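PDB 5Y1Z: drebrin from Homo sapiens, which probably binds actin filaments through its N-terminal ADF-homology domain. Local coordinates for residues A105-A108 / E109-G113; H59-Q63 / K64-G68; V118-S122 / V123-D127. One frame throughout, in Å; residues are numbered along the deposited sequence.

Contact 1: residues A105-A108 / E109-G113; sequences AKVA and EFFQG
V107 O takes the amide of F111, F111 N to V107 O 3.0 Å and 165° at the hydrogen, the straightest bond here; F110 N also leans on V107 O, but weakly. The two preceding carbonyls accept in the same i to i+4 pattern: A105 O from E109 N (2.9 Å) and K106 O from F110 N. Q112 folds back: its NE2 donates to E109 O at 2.7 Å, on a lone pair in the carbonyl plane, and more weakly to E109 OE2. That carboxylate oxygen has its stronger partner in a polar side chain of the other protein's chain. A water donates to A108 O and accepts a weak bond from G113 N, spanning the inverse gamma turn centred on F111. V107 and F111 lie side by side, and V107 CG1, turned anti to the backbone N (chi1 167°), meets the ring edge at F111 CD2, 3.8 Å away. F110 CD2 stands 3.5 Å above the centre of one face of the F111 ring. V107 lies on L84 of strand 81-88 and Y67 of strand 65-72, F111 on F69 of that strand and stacked with Y34, while F110 stacks with F8 and touches L16 of helix 12-23.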
loop_
_atom_site.group_PDB
_atom_site.type_symbol
_atom_site.label_atom_id
_atom_site.label_comp_id
_atom_site.label_asym_id
_atom_site.label_seq_id
_atom_site.Cartn_x
_atom_site.Cartn_y
_atom_site.Cartn_z
ATOM N N ALA A 105 7.950 -5.753 1.264
ATOM C CA ALA A 105 8.068 -5.536 -0.176
ATOM C C ALA A 105 8.185 -4.055 -0.515
ATOM O O ALA A 105 8.943 -3.667 -1.415
ATOM C CB ALA A 105 6.870 -6.138 -0.892
ATOM N N LYS A 106 7.403 -3.222 0.163
ATOM C CA LYS A 106 7.470 -1.783 -0.042
ATOM C C LYS A 106 8.835 -1.219 0.380
ATOM O O LYS A 106 9.374 -0.325 -0.286
ATOM C CB LYS A 106 6.303 -1.156 0.714
ATOM C CG LYS A 106 5.823 0.185 0.241
ATOM C CD LYS A 106 4.416 0.350 0.733
ATOM C CE LYS A 106 4.122 1.759 1.169
ATOM N NZ LYS A 106 2.903 1.742 2.055
ATOM N N VAL A 107 9.429 -1.748 1.461
ATOM C CA VAL A 107 10.781 -1.332 1.844
ATOM C C VAL A 107 11.803 -1.742 0.779
ATOM O O VAL A 107 12.681 -0.952 0.405
ATOM C CB VAL A 107 11.150 -1.907 3.221
ATOM C CG1 VAL A 107 12.653 -1.759 3.468
ATOM C CG2 VAL A 107 10.361 -1.199 4.322
ATOM N N ALA A 108 11.717 -2.977 0.273
ATOM C CA ALA A 108 12.633 -3.399 -0.784
ATOM C C ALA A 108 12.455 -2.556 -2.027
ATOM O O ALA A 108 13.419 -2.294 -2.759
ATOM C CB ALA A 108 12.431 -4.874 -1.122
ATOM N N GLU A 109 11.233 -2.118 -2.282
ATOM C CA GLU A 109 11.013 -1.285 -3.447
ATOM C C GLU A 109 11.593 0.096 -3.227
ATOM O O GLU A 109 12.049 0.739 -4.181
ATOM C CB GLU A 109 9.515 -1.195 -3.734
ATOM C CG GLU A 109 9.180 -0.595 -5.051
ATOM C CD GLU A 109 9.713 -1.416 -6.194
ATOM O OE1 GLU A 109 9.968 -2.619 -5.983
ATOM O OE2 GLU A 109 9.864 -0.867 -7.309
ATOM N N PHE A 110 11.618 0.546 -1.970
ATOM C CA PHE A 110 12.149 1.867 -1.683
ATOM C C PHE A 110 13.659 1.897 -1.868
ATOM O O PHE A 110 14.195 2.805 -2.520
ATOM C CB PHE A 110 11.736 2.302 -0.276
ATOM C CG PHE A 110 12.176 3.695 0.078
ATOM C CD1 PHE A 110 11.403 4.799 -0.300
ATOM C CD2 PHE A 110 13.324 3.911 0.826
ATOM C CE1 PHE A 110 11.788 6.089 0.009
ATOM C CE2 PHE A 110 13.709 5.209 1.149
ATOM C CZ PHE A 110 12.927 6.294 0.735
ATOM N N PHE A 111 14.357 0.884 -1.348
ATOM C CA PHE A 111 15.813 0.815 -1.459
ATOM C C PHE A 111 16.226 -0.012 -2.671
ATOM O O PHE A 111 16.749 -1.122 -2.547
ATOM C CB PHE A 111 16.417 0.260 -0.178
ATOM C CG PHE A 111 16.100 1.073 1.041
ATOM C CD1 PHE A 111 16.685 2.325 1.219
ATOM C CD2 PHE A 111 15.290 0.568 2.041
ATOM C CE1 PHE A 111 16.429 3.081 2.347
ATOM C CE2 PHE A 111 15.021 1.322 3.177
ATOM C CZ PHE A 111 15.601 2.585 3.327
ATOM N N GLN A 112 16.035 0.581 -3.860
ATOM C CA GLN A 112 16.122 -0.146 -5.125
ATOM C C GLN A 112 17.373 -1.009 -5.200
ATOM O O GLN A 112 18.448 -0.626 -4.723
ATOM C CB GLN A 112 16.133 0.826 -6.300
ATOM C CG GLN A 112 14.828 1.509 -6.533
ATOM C CD GLN A 112 13.857 0.655 -7.315
ATOM O OE1 GLN A 112 13.996 0.491 -8.523
ATOM N NE2 GLN A 112 12.860 0.109 -6.627
ATOM N N GLY A 113 17.218 -2.201 -5.761
ATOM C CA GLY A 113 18.353 -3.061 -5.994
ATOM C C GLY A 113 18.577 -4.141 -4.961
ATOM O O GLY A 113 19.687 -4.677 -4.891
HETATM O O HOH W 1 14.960 -3.133 -4.961
#

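Contact 2: residues H59-Q63 / K64-G68; sequences HFENQ and KVMYG
M66 and F60 carry the apolar part of this turn: the methyl CE lies at CD1 of the F60 ring, approaching it obliquely, and the two side chains cross at a slant. M66 has CG beside its backbone N (chi1 -50°) and an extended chi2, and the bend at chi3 swings CE back toward F60. M66 SD lies 4.0 Å from E61 CG, the two side chains crossing at about a right angle. The F60 ring also stacks with W87 and touches I85 and L33. In fold terms, E61 to K64 is a type I beta turn that reverses the chain after helix 52-56 and feeds it into strand 65-72, the middle strand of the five-stranded mixed sheet of the ADF-homology domain. K64 N closes the turn on E61 O with a weak bond of 3.3 Å, and E61 O also accepts from W87 NE1. Among the charged side chains, E61 and K64 run alongside each other, pointing the same way, with E61 OE1 3.9 Å from K64 CD. Their charged atoms do not meet: E61 OE1 and K64 NZ stay 6.5 Å apart, because the lysine chain bends at chi3 and chi4 and delivers NZ to Y36 O and T35 OG1 on strand 31-36.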
loop_
_atom_site.group_PDB
_atom_site.type_symbol
_atom_site.label_atom_id
_atom_site.label_comp_id
_atom_site.label_asym_id
_atom_site.label_seq_id
_atom_site.Cartn_x
_atom_site.Cartn_y
_atom_site.Cartn_z
ATOM N N HIS A 59 23.717 -4.671 15.887
ATOM C CA HIS A 59 22.838 -3.556 16.190
ATOM C C HIS A 59 21.377 -3.919 16.190
ATOM O O HIS A 59 20.555 -3.028 16.408
ATOM C CB HIS A 59 23.058 -2.393 15.200
ATOM C CG HIS A 59 24.441 -1.826 15.250
ATOM N ND1 HIS A 59 25.512 -2.411 14.608
ATOM C CD2 HIS A 59 24.933 -0.742 15.891
ATOM C CE1 HIS A 59 26.606 -1.717 14.861
ATOM N NE2 HIS A 59 26.281 -0.700 15.636
ATOM N N PHE A 60 21.027 -5.191 15.982
ATOM C CA PHE A 60 19.620 -5.569 15.929
ATOM C C PHE A 60 19.041 -5.600 17.336
ATOM O O PHE A 60 19.692 -6.069 18.270
ATOM C CB PHE A 60 19.440 -6.926 15.237
ATOM C CG PHE A 60 19.657 -6.894 13.725
ATOM C CD1 PHE A 60 18.811 -6.187 12.897
ATOM C CD2 PHE A 60 20.720 -7.584 13.142
ATOM C CE1 PHE A 60 18.998 -6.161 11.517
ATOM C CE2 PHE A 60 20.927 -7.558 11.774
ATOM C CZ PHE A 60 20.071 -6.843 10.956
ATOM N N GLU A 61 17.803 -5.139 17.483
ATOM C CA GLU A 61 17.178 -5.020 18.797
ATOM C C GLU A 61 15.993 -5.980 18.900
ATOM O O GLU A 61 15.219 -6.137 17.948
ATOM C CB GLU A 61 16.743 -3.567 19.077
ATOM C CG GLU A 61 17.863 -2.542 18.828
ATOM C CD GLU A 61 17.499 -1.075 19.131
ATOM O OE1 GLU A 61 16.562 -0.795 19.946
ATOM O OE2 GLU A 61 18.184 -0.191 18.539
ATOM N N ASN A 62 15.869 -6.630 20.065
ATOM C CA ASN A 62 14.927 -7.728 20.229
ATOM C C ASN A 62 13.490 -7.256 20.387
ATOM O O ASN A 62 12.559 -8.066 20.300
ATOM C CB ASN A 62 15.318 -8.542 21.460
ATOM C CG ASN A 62 16.603 -9.277 21.258
ATOM O OD1 ASN A 62 16.826 -9.870 20.207
ATOM N ND2 ASN A 62 17.473 -9.245 22.264
ATOM N N GLN A 63 13.300 -5.974 20.651
ATOM C CA GLN A 63 11.988 -5.399 20.842
ATOM C C GLN A 63 11.485 -4.689 19.600
ATOM O O GLN A 63 10.432 -4.051 19.653
ATOM C CB GLN A 63 12.015 -4.449 22.040
ATOM C CG GLN A 63 12.405 -5.125 23.384
ATOM C CD GLN A 63 13.940 -5.277 23.615
ATOM O OE1 GLN A 63 14.647 -5.897 22.806
ATOM N NE2 GLN A 63 14.444 -4.721 24.739
ATOM N N LYS A 64 12.221 -4.754 18.494
ATOM C CA LYS A 64 11.906 -3.950 17.323
ATOM C C LYS A 64 11.886 -4.770 16.041
ATOM O O LYS A 64 12.575 -5.780 15.907
ATOM C CB LYS A 64 12.895 -2.776 17.163
ATOM C CG LYS A 64 12.803 -1.759 18.307
ATOM C CD LYS A 64 13.279 -0.374 17.888
ATOM C CE LYS A 64 12.115 0.620 17.802
ATOM N NZ LYS A 64 11.189 0.439 16.583
ATOM N N VAL A 65 11.055 -4.318 15.111
ATOM C CA VAL A 65 11.140 -4.684 13.704
ATOM C C VAL A 65 12.118 -3.732 13.032
ATOM O O VAL A 65 11.995 -2.512 13.163
ATOM C CB VAL A 65 9.752 -4.610 13.049
ATOM C CG1 VAL A 65 9.848 -4.896 11.573
ATOM C CG2 VAL A 65 8.801 -5.587 13.735
ATOM N N MET A 66 13.121 -4.274 12.349
ATOM C CA MET A 66 14.144 -3.447 11.710
ATOM C C MET A 66 14.488 -4.015 10.331
ATOM O O MET A 66 14.262 -5.199 10.042
ATOM C CB MET A 66 15.402 -3.334 12.594
ATOM C CG MET A 66 15.116 -2.948 14.047
ATOM S SD MET A 66 16.567 -2.591 15.096
ATOM C CE MET A 66 17.788 -3.448 14.233
ATOM N N TYR A 67 15.050 -3.162 9.472
ATOM C CA TYR A 67 15.425 -3.542 8.111
ATOM C C TYR A 67 16.896 -3.218 7.889
ATOM O O TYR A 67 17.305 -2.058 8.005
ATOM C CB TYR A 67 14.531 -2.836 7.076
ATOM C CG TYR A 67 13.070 -3.136 7.296
ATOM C CD1 TYR A 67 12.557 -4.397 7.003
ATOM C CD2 TYR A 67 12.211 -2.187 7.840
ATOM C CE1 TYR A 67 11.234 -4.709 7.223
ATOM C CE2 TYR A 67 10.870 -2.489 8.068
ATOM C CZ TYR A 67 10.388 -3.756 7.757
ATOM O OH TYR A 67 9.060 -4.094 7.978
ATOM N N GLY A 68 17.686 -4.242 7.569
ATOM C CA GLY A 68 19.114 -4.059 7.372
ATOM C C GLY A 68 19.524 -4.130 5.918
ATOM O O GLY A 68 19.246 -5.109 5.235
#

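Contact 3: residues V118-S122 / V123-D127; sequences VNASS and VEDID
V123 opens a 3-10 turn closed by S122 O, which accepts D125 N at 3.1 Å, and V123 O receives I126 N. At E124 the S122 hydroxyl works twice: S122 OG donates to E124 OE1 at 3.2 Å, on the anti side and 28° out of the carboxylate plane, and weakly accepts E124 N. S122 OG stands between its own backbone N and carbonyl carbon (chi1 80°), which turns it toward E124. With an alanine in place of this serine the hydroxyl is gone, and the E124 carboxylate would probably lose its mate and be freer to turn, E124 N losing its weak acceptor. D125 grips the other way: D125 OD1 takes S121 N on its anti lone pair, 2.8 Å and 173°, and S122 N from above the carboxylate plane at 3.2 Å, so one oxygen holds two successive amides. I126 adds the apolar part, CG1 lying 3.9 Å from A120 CB. D127 then N-caps the next helix, its OD1 accepting from A130 N. The turn joins strand 116-120, outermost in the chain's sheet and parallel to strand 81-88, to helix 128-134: A120 rests on I85 and W87, I126 on I85, and V118 on I131.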
loop_
_atom_site.group_PDB
_atom_site.type_symbol
_atom_site.label_atom_id
_atom_site.label_comp_id
_atom_site.label_asym_id
_atom_site.label_seq_id
_atom_site.Cartn_x
_atom_site.Cartn_y
_atom_site.Cartn_z
ATOM N N VAL A 118 16.350 -11.682 3.554
ATOM C CA VAL A 118 16.640 -12.704 4.554
ATOM C C VAL A 118 15.838 -12.396 5.820
ATOM O O VAL A 118 16.049 -11.356 6.450
ATOM C CB VAL A 118 18.145 -12.745 4.852
ATOM C CG1 VAL A 118 18.462 -13.697 5.973
ATOM C CG2 VAL A 118 18.906 -13.093 3.592
ATOM N N ASN A 119 14.947 -13.308 6.214
ATOM C CA ASN A 119 14.185 -13.117 7.446
ATOM C C ASN A 119 14.992 -13.557 8.661
ATOM O O ASN A 119 15.587 -14.635 8.674
ATOM C CB ASN A 119 12.871 -13.896 7.401
ATOM C CG ASN A 119 11.989 -13.513 6.229
ATOM O OD1 ASN A 119 11.870 -12.333 5.881
ATOM N ND2 ASN A 119 11.351 -14.508 5.615
ATOM N N ALA A 120 14.966 -12.746 9.711
ATOM C CA ALA A 120 15.860 -12.966 10.839
ATOM C C ALA A 120 15.184 -12.567 12.136
ATOM O O ALA A 120 14.457 -11.569 12.184
ATOM C CB ALA A 120 17.160 -12.177 10.680
ATOM N N SER A 121 15.391 -13.385 13.172
ATOM C CA SER A 121 14.940 -13.068 14.523
ATOM C C SER A 121 15.990 -13.272 15.601
ATOM O O SER A 121 15.710 -12.988 16.773
ATOM C CB SER A 121 13.701 -13.888 14.878
ATOM O OG SER A 121 12.684 -13.580 13.946
ATOM N N SER A 122 17.133 -13.853 15.277
ATOM C CA SER A 122 18.252 -13.864 16.194
ATOM C C SER A 122 19.473 -13.544 15.351
ATOM O O SER A 122 19.431 -13.619 14.125
ATOM C CB SER A 122 18.369 -15.183 16.961
ATOM O OG SER A 122 18.979 -16.168 16.179
ATOM N N VAL A 123 20.567 -13.164 16.000
ATOM C CA VAL A 123 21.789 -12.987 15.225
ATOM C C VAL A 123 22.159 -14.272 14.509
ATOM O O VAL A 123 22.714 -14.236 13.407
ATOM C CB VAL A 123 22.922 -12.470 16.122
ATOM C CG1 VAL A 123 22.409 -11.335 16.963
ATOM C CG2 VAL A 123 23.419 -13.570 17.002
ATOM N N GLU A 124 21.838 -15.421 15.098
ATOM C CA GLU A 124 22.216 -16.689 14.496
ATOM C C GLU A 124 21.575 -16.913 13.133
ATOM O O GLU A 124 22.053 -17.766 12.379
ATOM C CB GLU A 124 21.855 -17.834 15.430
ATOM C CG GLU A 124 22.348 -17.634 16.840
ATOM C CD GLU A 124 21.613 -18.505 17.828
ATOM O OE1 GLU A 124 20.526 -18.072 18.285
ATOM O OE2 GLU A 124 22.118 -19.616 18.138
ATOM N N ASP A 125 20.498 -16.192 12.801
ATOM C CA ASP A 125 19.932 -16.300 11.461
ATOM C C ASP A 125 20.774 -15.573 10.423
ATOM O O ASP A 125 20.518 -15.717 9.222
ATOM C CB ASP A 125 18.505 -15.741 11.429
ATOM C CG ASP A 125 17.549 -16.488 12.348
ATOM O OD1 ASP A 125 16.607 -15.853 12.877
ATOM O OD2 ASP A 125 17.743 -17.699 12.570
ATOM N N ILE A 126 21.789 -14.829 10.853
ATOM C CA ILE A 126 22.564 -13.979 9.959
ATOM C C ILE A 126 23.974 -14.519 9.802
ATOM O O ILE A 126 24.926 -14.000 10.396
ATOM C CB ILE A 126 22.549 -12.535 10.480
ATOM C CG1 ILE A 126 21.089 -12.090 10.595
ATOM C CG2 ILE A 126 23.381 -11.597 9.607
ATOM C CD1 ILE A 126 20.925 -10.771 11.174
ATOM N N ASP A 127 24.103 -15.570 8.993
ATOM C CA ASP A 127 25.373 -16.234 8.703
ATOM C C ASP A 127 25.921 -15.736 7.370
ATOM O O ASP A 127 25.370 -16.056 6.309
ATOM C CB ASP A 127 25.185 -17.749 8.685
ATOM C CG ASP A 127 26.469 -18.483 8.465
ATOM O OD1 ASP A 127 26.934 -18.523 7.308
ATOM O OD2 ASP A 127 27.025 -19.007 9.448
#

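From the N terminus, contact 2 comes first, turning the chain after helix 52-56 into strand 65-72. After strand 81-88 and helix 94-101, contact 1 ends helix 104-110, and strand 116-120 then leads to contact 3, which closes the bend before helix 128-134. The three follow in series, none nesting in or crossing another. Contacts 1 and 3 do not touch, their nearest atoms being about 9 Å apart, and lie on opposite sides of the chain's centre. Contact 2 touches both: Y67 CE2 lies 4.0 Å from V107 CG2, and F60 packs against I126. Helix 104-110 thus packs on strand 65-72, while the residues before that strand meet the turn of contact 3.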